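Local atomic coordinates of F1 capsule-anchoring protein (Yersinia pestis, PDB entry 3FCG), a protein that probably serves as the outer-membrane usher through which fibres of the F1 capsular antigen Caf1 are assembled and secreted, here represented by its middle domain. Residues P17-I22 against F48-L53; A27-L32 against L62-H67. All coordinates share one frame; numbering follows the deposited sequence.

Interaction 1 (P17-I22 against F48-L53)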
ATOM      1  N   PRO A  17      -6.541   0.929   3.063  1.00 48.24           N
ATOM      2  CA  PRO A  17      -7.802   0.475   2.491  1.00 48.26           C
ATOM      3  C   PRO A  17      -7.702   0.106   1.010  1.00 48.32           C
ATOM      4  O   PRO A  17      -7.036   0.799   0.233  1.00 48.28           O
ATOM      5  CB  PRO A  17      -8.719   1.682   2.684  1.00 48.25           C
ATOM      6  CG  PRO A  17      -7.805   2.874   2.709  1.00 48.19           C
ATOM      7  CD  PRO A  17      -6.404   2.396   2.995  1.00 48.23           C
ATOM      8  N   VAL A  18      -8.360  -0.987   0.637  1.00 48.44           N
ATOM      9  CA  VAL A  18      -8.427  -1.437  -0.754  1.00 48.56           C
ATOM     10  C   VAL A  18      -9.838  -1.895  -1.115  1.00 48.75           C
ATOM     11  O   VAL A  18     -10.658  -2.171  -0.236  1.00 48.78           O
ATOM     12  CB  VAL A  18      -7.432  -2.595  -1.058  1.00 48.50           C
ATOM     13  CG1 VAL A  18      -5.997  -2.093  -1.095  1.00 48.59           C
ATOM     14  CG2 VAL A  18      -7.592  -3.741  -0.059  1.00 48.39           C
ATOM     15  N   VAL A  19     -10.111  -1.964  -2.414  1.00 48.95           N
ATOM     16  CA  VAL A  19     -11.339  -2.575  -2.913  1.00 49.16           C
ATOM     17  C   VAL A  19     -10.985  -3.743  -3.838  1.00 49.34           C
ATOM     18  O   VAL A  19     -10.248  -3.578  -4.815  1.00 49.32           O
ATOM     19  CB  VAL A  19     -12.301  -1.537  -3.579  1.00 49.10           C
ATOM     20  CG1 VAL A  19     -11.529  -0.483  -4.359  1.00 49.20           C
ATOM     21  CG2 VAL A  19     -13.340  -2.226  -4.465  1.00 49.12           C
ATOM     22  N   ARG A  20     -11.495  -4.924  -3.495  1.00 49.58           N
ATOM     23  CA  ARG A  20     -11.209  -6.150  -4.236  1.00 49.85           C
ATOM     24  C   ARG A  20     -12.423  -6.630  -5.023  1.00 49.95           C
ATOM     25  O   ARG A  20     -13.559  -6.464  -4.583  1.00 50.06           O
ATOM     26  CB  ARG A  20     -10.753  -7.253  -3.282  1.00 49.89           C
ATOM     27  CG  ARG A  20      -9.357  -7.061  -2.713  1.00 50.48           C
ATOM     28  CD  ARG A  20      -9.004  -8.172  -1.737  1.00 51.72           C
ATOM     29  NE  ARG A  20      -8.942  -9.482  -2.387  1.00 52.67           N
ATOM     30  CZ  ARG A  20      -9.028 -10.649  -1.750  1.00 53.28           C
ATOM     31  NH1 ARG A  20      -9.192 -10.688  -0.432  1.00 53.66           N
ATOM     32  NH2 ARG A  20      -8.962 -11.783  -2.436  1.00 53.47           N
ATOM     33  N   GLY A  21     -12.169  -7.234  -6.180  1.00 50.08           N
ATOM     34  CA  GLY A  21     -13.231  -7.790  -7.019  1.00 50.29           C
ATOM     35  C   GLY A  21     -12.706  -8.685  -8.128  1.00 50.46           C
ATOM     36  O   GLY A  21     -11.518  -9.020  -8.158  1.00 50.43           O
ATOM     37  N   ILE A  22     -13.599  -9.073  -9.038  1.00 50.57           N
ATOM     38  CA  ILE A  22     -13.244  -9.911 -10.183  1.00 50.75           C
ATOM     39  C   ILE A  22     -13.684  -9.244 -11.488  1.00 50.87           C
ATOM     40  O   ILE A  22     -14.830  -8.805 -11.616  1.00 50.83           O
ATOM     41  CB  ILE A  22     -13.858 -11.343 -10.072  1.00 50.77           C
ATOM     42  CG1 ILE A  22     -13.298 -12.086  -8.851  1.00 50.82           C
ATOM     43  CG2 ILE A  22     -13.600 -12.160 -11.346  1.00 50.80           C
ATOM     44  CD1 ILE A  22     -14.070 -13.345  -8.472  1.00 50.92           C
ATOM     45  N   PHE A  48      -8.729  -8.513  -8.888  1.00 52.17           N
ATOM     46  CA  PHE A  48      -8.005  -7.243  -8.834  1.00 52.05           C
ATOM     47  C   PHE A  48      -8.039  -6.620  -7.440  1.00 52.10           C
ATOM     48  O   PHE A  48      -8.959  -6.871  -6.661  1.00 52.12           O
ATOM     49  CB  PHE A  48      -8.520  -6.250  -9.895  1.00 51.95           C
ATOM     50  CG  PHE A  48      -9.964  -5.839  -9.720  1.00 51.48           C
ATOM     51  CD1 PHE A  48     -10.959  -6.414 -10.498  1.00 50.98           C
ATOM     52  CD2 PHE A  48     -10.324  -4.854  -8.801  1.00 51.25           C
ATOM     53  CE1 PHE A  48     -12.292  -6.029 -10.354  1.00 50.75           C
ATOM     54  CE2 PHE A  48     -11.653  -4.464  -8.647  1.00 50.71           C
ATOM     55  CZ  PHE A  48     -12.637  -5.053  -9.426  1.00 50.59           C
ATOM     56  N   GLU A  49      -7.029  -5.809  -7.138  1.00 52.13           N
ATOM     57  CA  GLU A  49      -6.963  -5.086  -5.872  1.00 52.21           C
ATOM     58  C   GLU A  49      -6.556  -3.636  -6.115  1.00 52.38           C
ATOM     59  O   GLU A  49      -5.483  -3.360  -6.662  1.00 52.38           O
ATOM     60  CB  GLU A  49      -5.994  -5.771  -4.908  1.00 52.16           C
ATOM     61  CG  GLU A  49      -6.147  -5.338  -3.458  1.00 51.87           C
ATOM     62  CD  GLU A  49      -5.175  -6.042  -2.538  1.00 51.59           C
ATOM     63  OE1 GLU A  49      -5.624  -6.888  -1.736  1.00 51.44           O
ATOM     64  OE2 GLU A  49      -3.962  -5.757  -2.621  1.00 51.59           O
ATOM     65  N   LEU A  50      -7.423  -2.716  -5.705  1.00 52.59           N
ATOM     66  CA  LEU A  50      -7.229  -1.294  -5.965  1.00 52.79           C
ATOM     67  C   LEU A  50      -6.755  -0.534  -4.731  1.00 53.05           C
ATOM     68  O   LEU A  50      -7.527  -0.294  -3.802  1.00 53.05           O
ATOM     69  CB  LEU A  50      -8.520  -0.678  -6.512  1.00 52.70           C
ATOM     70  CG  LEU A  50      -8.793  -0.637  -8.021  1.00 52.49           C
ATOM     71  CD1 LEU A  50      -8.332  -1.883  -8.772  1.00 52.22           C
ATOM     72  CD2 LEU A  50     -10.269  -0.381  -8.260  1.00 52.16           C
ATOM     73  N   ALA A  51      -5.476  -0.169  -4.732  1.00 53.46           N
ATOM     74  CA  ALA A  51      -4.892   0.666  -3.687  1.00 53.89           C
ATOM     75  C   ALA A  51      -5.015   2.139  -4.073  1.00 54.23           C
ATOM     76  O   ALA A  51      -5.435   2.455  -5.190  1.00 54.23           O
ATOM     77  CB  ALA A  51      -3.439   0.284  -3.452  1.00 53.85           C
ATOM     78  N   ASN A  52      -4.641   3.029  -3.152  1.00 54.72           N
ATOM     79  CA  ASN A  52      -4.808   4.483  -3.312  1.00 55.23           C
ATOM     80  C   ASN A  52      -6.271   4.896  -3.530  1.00 55.42           C
ATOM     81  O   ASN A  52      -6.811   4.788  -4.636  1.00 55.47           O
ATOM     82  CB  ASN A  52      -3.895   5.048  -4.416  1.00 55.36           C
ATOM     83  CG  ASN A  52      -4.018   6.559  -4.568  1.00 55.67           C
ATOM     84  OD1 ASN A  52      -3.899   7.310  -3.595  1.00 55.85           O
ATOM     85  ND2 ASN A  52      -4.255   7.012  -5.796  1.00 55.91           N
ATOM     86  N   LEU A  53      -6.896   5.360  -2.452  1.00 55.64           N
ATOM     87  CA  LEU A  53      -8.313   5.703  -2.435  1.00 55.78           C
ATOM     88  C   LEU A  53      -8.526   6.876  -1.474  1.00 55.97           C
ATOM     89  O   LEU A  53      -7.615   7.213  -0.712  1.00 55.98           O
ATOM     90  CB  LEU A  53      -9.139   4.489  -1.984  1.00 55.78           C
ATOM     91  CG  LEU A  53      -9.207   3.240  -2.871  1.00 55.70           C
ATOM     92  CD1 LEU A  53      -9.535   2.015  -2.037  1.00 55.64           C
ATOM     93  CD2 LEU A  53     -10.213   3.408  -4.008  1.00 55.59           C
TER

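Interaction 2 (A27-L32 against L62-H67)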
ATOM      1  N   ALA A  27     -10.289  -5.312 -18.136  1.00 51.82           N
ATOM      2  CA  ALA A  27     -11.230  -4.205 -18.006  1.00 51.60           C
ATOM      3  C   ALA A  27     -10.653  -2.932 -17.386  1.00 51.47           C
ATOM      4  O   ALA A  27      -9.498  -2.897 -16.956  1.00 51.47           O
ATOM      5  CB  ALA A  27     -12.454  -4.669 -17.220  1.00 51.62           C
ATOM      6  N   ARG A  28     -11.481  -1.888 -17.369  1.00 51.28           N
ATOM      7  CA  ARG A  28     -11.186  -0.638 -16.682  1.00 51.07           C
ATOM      8  C   ARG A  28     -12.089  -0.524 -15.463  1.00 51.04           C
ATOM      9  O   ARG A  28     -13.316  -0.487 -15.596  1.00 51.12           O
ATOM     10  CB  ARG A  28     -11.417   0.552 -17.617  1.00 51.00           C
ATOM     11  CG  ARG A  28     -11.360   1.912 -16.931  1.00 50.75           C
ATOM     12  CD  ARG A  28     -11.426   3.044 -17.936  1.00 50.30           C
ATOM     13  NE  ARG A  28     -12.776   3.297 -18.436  1.00 49.91           N
ATOM     14  CZ  ARG A  28     -13.586   4.248 -17.977  1.00 49.67           C
ATOM     15  NH1 ARG A  28     -13.201   5.051 -16.993  1.00 49.66           N
ATOM     16  NH2 ARG A  28     -14.791   4.398 -18.505  1.00 49.64           N
ATOM     17  N   VAL A  29     -11.484  -0.470 -14.280  1.00 50.91           N
ATOM     18  CA  VAL A  29     -12.251  -0.344 -13.041  1.00 50.78           C
ATOM     19  C   VAL A  29     -12.259   1.102 -12.551  1.00 50.67           C
ATOM     20  O   VAL A  29     -11.222   1.657 -12.185  1.00 50.61           O
ATOM     21  CB  VAL A  29     -11.738  -1.288 -11.928  1.00 50.79           C
ATOM     22  CG1 VAL A  29     -12.712  -1.299 -10.760  1.00 50.76           C
ATOM     23  CG2 VAL A  29     -11.560  -2.701 -12.461  1.00 50.88           C
ATOM     24  N   GLU A  30     -13.447   1.697 -12.554  1.00 50.66           N
ATOM     25  CA  GLU A  30     -13.639   3.076 -12.130  1.00 50.69           C
ATOM     26  C   GLU A  30     -14.281   3.119 -10.746  1.00 50.78           C
ATOM     27  O   GLU A  30     -15.214   2.362 -10.463  1.00 50.77           O
ATOM     28  CB  GLU A  30     -14.514   3.814 -13.145  1.00 50.63           C
ATOM     29  CG  GLU A  30     -14.668   5.308 -12.895  1.00 50.68           C
ATOM     30  CD  GLU A  30     -15.578   5.983 -13.904  1.00 50.80           C
ATOM     31  OE1 GLU A  30     -16.297   5.272 -14.638  1.00 50.95           O
ATOM     32  OE2 GLU A  30     -15.576   7.230 -13.966  1.00 51.15           O
ATOM     33  N   VAL A  31     -13.774   4.003  -9.889  1.00 50.91           N
ATOM     34  CA  VAL A  31     -14.328   4.192  -8.550  1.00 51.10           C
ATOM     35  C   VAL A  31     -14.872   5.611  -8.403  1.00 51.34           C
ATOM     36  O   VAL A  31     -14.132   6.589  -8.521  1.00 51.38           O
ATOM     37  CB  VAL A  31     -13.294   3.870  -7.435  1.00 51.06           C
ATOM     38  CG1 VAL A  31     -13.865   4.165  -6.058  1.00 50.92           C
ATOM     39  CG2 VAL A  31     -12.851   2.412  -7.512  1.00 50.94           C
ATOM     40  N   LEU A  32     -16.177   5.707  -8.164  1.00 51.69           N
ATOM     41  CA  LEU A  32     -16.859   6.984  -7.987  1.00 52.08           C
ATOM     42  C   LEU A  32     -17.223   7.199  -6.524  1.00 52.45           C
ATOM     43  O   LEU A  32     -17.505   6.241  -5.802  1.00 52.45           O
ATOM     44  CB  LEU A  32     -18.135   7.031  -8.829  1.00 52.03           C
ATOM     45  CG  LEU A  32     -18.053   6.975 -10.352  1.00 51.84           C
ATOM     46  CD1 LEU A  32     -19.370   6.480 -10.898  1.00 51.91           C
ATOM     47  CD2 LEU A  32     -17.717   8.334 -10.935  1.00 51.92           C
ATOM     48  N   LEU A  62     -19.179   4.080  -2.020  1.00 49.21           N
ATOM     49  CA  LEU A  62     -18.503   4.227  -3.302  1.00 48.83           C
ATOM     50  C   LEU A  62     -19.346   3.588  -4.403  1.00 48.63           C
ATOM     51  O   LEU A  62     -20.231   2.772  -4.127  1.00 48.60           O
ATOM     52  CB  LEU A  62     -17.115   3.576  -3.266  1.00 48.78           C
ATOM     53  CG  LEU A  62     -16.045   4.094  -2.299  1.00 48.60           C
ATOM     54  CD1 LEU A  62     -14.880   3.119  -2.249  1.00 48.25           C
ATOM     55  CD2 LEU A  62     -15.558   5.492  -2.671  1.00 48.46           C
ATOM     56  N   LYS A  63     -19.076   3.975  -5.646  1.00 48.40           N
ATOM     57  CA  LYS A  63     -19.677   3.331  -6.809  1.00 48.20           C
ATOM     58  C   LYS A  63     -18.566   2.752  -7.676  1.00 48.01           C
ATOM     59  O   LYS A  63     -17.649   3.467  -8.082  1.00 47.95           O
ATOM     60  CB  LYS A  63     -20.528   4.321  -7.612  1.00 48.23           C
ATOM     61  CG  LYS A  63     -21.648   4.999  -6.825  1.00 48.35           C
ATOM     62  CD  LYS A  63     -22.854   4.090  -6.661  1.00 48.74           C
ATOM     63  CE  LYS A  63     -24.011   4.824  -6.003  1.00 48.89           C
ATOM     64  NZ  LYS A  63     -25.235   3.975  -5.948  1.00 49.11           N
ATOM     65  N   VAL A  64     -18.641   1.453  -7.942  1.00 47.87           N
ATOM     66  CA  VAL A  64     -17.605   0.766  -8.711  1.00 47.73           C
ATOM     67  C   VAL A  64     -18.170   0.233 -10.025  1.00 47.71           C
ATOM     68  O   VAL A  64     -19.042  -0.639 -10.031  1.00 47.68           O
ATOM     69  CB  VAL A  64     -16.943  -0.377  -7.893  1.00 47.67           C
ATOM     70  CG1 VAL A  64     -15.910  -1.115  -8.731  1.00 47.58           C
ATOM     71  CG2 VAL A  64     -16.291   0.172  -6.632  1.00 47.59           C
ATOM     72  N   ILE A  65     -17.675   0.778 -11.134  1.00 47.71           N
ATOM     73  CA  ILE A  65     -18.065   0.318 -12.466  1.00 47.69           C
ATOM     74  C   ILE A  65     -16.919  -0.461 -13.085  1.00 47.79           C
ATOM     75  O   ILE A  65     -15.794   0.038 -13.170  1.00 47.81           O
ATOM     76  CB  ILE A  65     -18.434   1.485 -13.416  1.00 47.61           C
ATOM     77  CG1 ILE A  65     -19.305   2.525 -12.705  1.00 47.41           C
ATOM     78  CG2 ILE A  65     -19.128   0.950 -14.674  1.00 47.43           C
ATOM     79  CD1 ILE A  65     -19.329   3.872 -13.397  1.00 47.27           C
ATOM     80  N   ILE A  66     -17.206  -1.687 -13.509  1.00 47.95           N
ATOM     81  CA  ILE A  66     -16.230  -2.489 -14.235  1.00 48.14           C
ATOM     82  C   ILE A  66     -16.561  -2.458 -15.727  1.00 48.31           C
ATOM     83  O   ILE A  66     -17.426  -3.197 -16.197  1.00 48.28           O
ATOM     84  CB  ILE A  66     -16.145  -3.940 -13.697  1.00 48.10           C
ATOM     85  CG1 ILE A  66     -15.925  -3.937 -12.179  1.00 48.12           C
ATOM     86  CG2 ILE A  66     -15.019  -4.701 -14.395  1.00 48.14           C
ATOM     87  CD1 ILE A  66     -16.098  -5.291 -11.507  1.00 48.19           C
ATOM     88  N   HIS A  67     -15.879  -1.571 -16.454  1.00 48.66           N
ATOM     89  CA  HIS A  67     -16.035  -1.448 -17.906  1.00 48.95           C
ATOM     90  C   HIS A  67     -15.295  -2.584 -18.600  1.00 49.36           C
ATOM     91  O   HIS A  67     -14.068  -2.551 -18.713  1.00 49.49           O
ATOM     92  CB  HIS A  67     -15.479  -0.111 -18.408  1.00 48.77           C
ATOM     93  CG  HIS A  67     -15.994   1.083 -17.668  1.00 48.33           C
ATOM     94  ND1 HIS A  67     -17.081   1.811 -18.098  1.00 47.98           N
ATOM     95  CD2 HIS A  67     -15.561   1.684 -16.535  1.00 47.95           C
ATOM     96  CE1 HIS A  67     -17.301   2.806 -17.257  1.00 47.85           C
ATOM     97  NE2 HIS A  67     -16.392   2.752 -16.301  1.00 47.91           N
TER

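Interaction 1 (P17-I22 against F48-L53)
The ring of Phe-48 lies over the backbone of Gly-21, its partner in a hydrogen-bonded antiparallel pair. From CB the side chain turns back over the neighbouring strand, because CG stands between the backbone N and the carbonyl carbon (chi1 63°). CD1 then comes 3.5 Å from Gly-21 O, and CE1 reaches Gly-21 C and the amide N of Ile-22. Along the ring's other edge, still over the same face, CE2 comes near Gly-21 N, while Phe-48 CZ at the tip meets Gly-21 CA at 3.7 Å. Gly-21 CA sits 22° off the ring normal, a CH-pi contact over the face. The same pair is tied by Phe-48 N to Gly-21 O at 2.9 Å. Further along, Val-19 CG1 packs on Leu-50 CB at 3.7 Å, and Leu-53 crosses Val-19 at about a right angle. On the other face of the sheet the CG atoms of Arg-20 and Glu-49 touch; the charged ends are near but form no salt bridge, and Glu-49 OE1 is hydrogen-bonded to Asn-14 of the second subunit. The contact is an antiparallel beta ladder; residues 17-20 also pair with a strand of that subunit, so the sheet runs on across the interface, consistent with strand swapping in this domain.

Interaction 2 (A27-L32 against L62-H67)
The guanidinium of Arg-28 lies flat on the imidazole of His-67, the planes 16° apart, with NH2 3.1 Å above the ring and over its centre. CG2 of Ile-65, from the same strand as His-67, sits near the rim of the opposite face, and Arg-28 O and Glu-30 CB lie at the ring's edge. This stack crosses an antiparallel beta ladder between the two middle strands of a four-stranded sheet. CG of Arg-28 stands opposite its backbone N (chi1 170°) and the chain bends at chi3, bringing the flat end over the ring; its NH1 is hydrogen-bonded to Asn-40. On the same face of the sheet, Leu-32 and Ile-65 meet through their CD1 atoms at 3.6 Å. In the backbone, Arg-28 and His-67 bond in both directions, as do the pairs Glu-30 with Ile-65 and Leu-32 with Lys-63. The other face of the sheet is aliphatic: Val-29 CG1 packs on Val-64 CG1 at 3.8 Å, and Val-31 CG1 rests on Leu-62 CD2. The His-67 ring is also held at its edge, where NE2 donates to Glu-30 OE1 at 3.0 Å, reaching the anti side of the carboxylate with an N-H...O angle of 155°.

In the fold
Both contacts are partly buried antiparallel ladders, but they hold different sheets: interaction 1 the pair 10-23 and 46-50, interaction 2 the centre of the four-stranded sheet. Their buried inner faces (Val-19, Phe-48 and Leu-50; Val-29, Val-31, Val-64 and Ile-66) form a common core, where Leu-50 CD2 touches Val-29 CG1 at 3.6 Å and Phe-48 packs on Val-29 and Ile-66. The outer faces, more exposed, differ. In 17-22 against 48-53 Glu-49 bonds to the second subunit and Arg-20 packs on it, whereas 27-32 against 62-67 carries a stacked and hydrogen-bonded cluster within its own chain. The segments alternate along the sequence: the chain passes between the sheets three times, consistent with a small beta-sandwich-like domain.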